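Local coordinates for protein OS-9 homolog (Saccharomyces cerevisiae, PDB 2YMA) that acts as a lectin in endoplasmic reticulum quality control, recruiting misfolded lumenal glycoproteins to the HRD1 ubiquitin ligase complex for degradation, at residues N60-N63 with K64-L68. Sequence-based numbering, arbitrary orientation.
Sequences NAIN and KMLSL
Ile62 meets Met65 and Leu66 on one flank of a helix, side by side with each and pointing the same way. Ile62 CD1 touches Met65 CE at 3.9 Å, and Ile62 CG2 touches Leu66 CD1 at 4.0 Å. Met65 runs extended from its backbone as far as the sulfur, then bends at chi3 (75°), which brings CE back to Ile62. Ile62 and Met65 both rest on Leu104 of strand 98-106, while Ala61 and Met65 pack on Leu19 of strand 14-20. Leu66 touches Leu79 in a loop. Residues 60-67 lie on helix 52-67 of the Yos9 dimerization domain, and the partner subunit does not touch them. Main-chain bonds from i+4 to i hold these turns. Lys64 N donates to Asn60 O at 3.0 Å, Met65 N to Ala61 O at 2.8 Å, and Leu66 N to Ile62 O at 2.9 Å. Asn63 O takes two bonds from Ser67. Ser67 N and Ser67 OG each lie 2.9 Å from Asn63 O, on opposite faces of the carbonyl plane. The hydroxyl sits above that plane, 37° out of it. With chi1 of Ser67 at -60°, OG sits beside the Ser67 backbone N and turns back toward Asn63 O.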
loop_
_atom_site.group_PDB
_atom_site.type_symbol
_atom_site.label_atom_id
_atom_site.label_comp_id
_atom_site.label_asym_id
_atom_site.label_seq_id
_atom_site.Cartn_x
_atom_site.Cartn_y
_atom_site.Cartn_z
ATOM N N ASN A 60 19.757 3.219 -1.169
ATOM C CA ASN A 60 20.742 3.276 -0.090
ATOM C C ASN A 60 20.112 3.648 1.244
ATOM O O ASN A 60 20.423 3.049 2.284
ATOM C CB ASN A 60 21.850 4.293 -0.405
ATOM C CG ASN A 60 22.643 3.935 -1.636
ATOM O OD1 ASN A 60 22.780 2.762 -1.982
ATOM N ND2 ASN A 60 23.168 4.951 -2.315
ATOM N N ALA A 61 19.241 4.653 1.218
ATOM C CA ALA A 61 18.573 5.098 2.438
ATOM C C ALA A 61 17.709 3.983 3.053
ATOM O O ALA A 61 17.659 3.832 4.287
ATOM C CB ALA A 61 17.736 6.342 2.161
ATOM N N ILE A 62 17.038 3.209 2.192
ATOM C CA ILE A 62 16.173 2.112 2.634
ATOM C C ILE A 62 17.004 1.039 3.313
ATOM O O ILE A 62 16.665 0.579 4.410
ATOM C CB ILE A 62 15.349 1.491 1.468
ATOM C CG1 ILE A 62 14.305 2.487 0.952
ATOM C CG2 ILE A 62 14.660 0.215 1.900
ATOM C CD1 ILE A 62 13.485 3.120 2.042
ATOM N N ASN A 63 18.105 0.654 2.675
ATOM C CA ASN A 63 19.021 -0.312 3.282
ATOM C C ASN A 63 19.514 0.129 4.648
ATOM O O ASN A 63 19.604 -0.676 5.568
ATOM C CB ASN A 63 20.201 -0.608 2.367
ATOM C CG ASN A 63 19.834 -1.565 1.256
ATOM O OD1 ASN A 63 19.069 -2.506 1.464
ATOM N ND2 ASN A 63 20.362 -1.326 0.068
ATOM N N LYS A 64 19.821 1.414 4.778
ATOM C CA LYS A 64 20.265 1.957 6.056
ATOM C C LYS A 64 19.136 1.889 7.088
ATOM O O LYS A 64 19.344 1.485 8.237
ATOM C CB LYS A 64 20.766 3.408 5.896
ATOM C CG LYS A 64 21.309 4.021 7.184
ATOM C CD LYS A 64 22.810 4.259 7.106
ATOM C CE LYS A 64 23.186 5.506 7.898
ATOM N NZ LYS A 64 24.597 5.926 7.674
ATOM N N MET A 65 17.946 2.308 6.667
ATOM C CA MET A 65 16.759 2.253 7.511
ATOM C C MET A 65 16.584 0.846 8.066
ATOM O O MET A 65 16.334 0.661 9.263
ATOM C CB MET A 65 15.530 2.641 6.701
ATOM C CG MET A 65 14.227 2.614 7.470
ATOM S SD MET A 65 12.820 3.013 6.379
ATOM C CE MET A 65 12.674 1.469 5.483
ATOM N N LEU A 66 16.722 -0.145 7.189
ATOM C CA LEU A 66 16.619 -1.548 7.584
ATOM C C LEU A 66 17.732 -2.018 8.530
ATOM O O LEU A 66 17.457 -2.719 9.512
ATOM C CB LEU A 66 16.541 -2.443 6.347
ATOM C CG LEU A 66 15.239 -2.243 5.568
ATOM C CD1 LEU A 66 15.264 -2.955 4.218
ATOM C CD2 LEU A 66 14.072 -2.702 6.415
ATOM N N SER A 67 18.972 -1.624 8.235
ATOM C CA SER A 67 20.130 -1.921 9.086
ATOM C C SER A 67 19.927 -1.392 10.490
ATOM O O SER A 67 20.294 -2.037 11.474
ATOM C CB SER A 67 21.397 -1.291 8.505
ATOM O OG SER A 67 21.653 -1.807 7.210
ATOM N N LEU A 68 19.346 -0.201 10.567
ATOM C CA LEU A 68 19.085 0.446 11.838
ATOM C C LEU A 68 17.939 -0.221 12.604
ATOM O O LEU A 68 17.752 0.027 13.799
ATOM C CB LEU A 68 18.828 1.943 11.625
ATOM C CG LEU A 68 20.070 2.741 11.199
ATOM C CD1 LEU A 68 19.780 4.222 11.081
ATOM C CD2 LEU A 68 21.192 2.505 12.194
#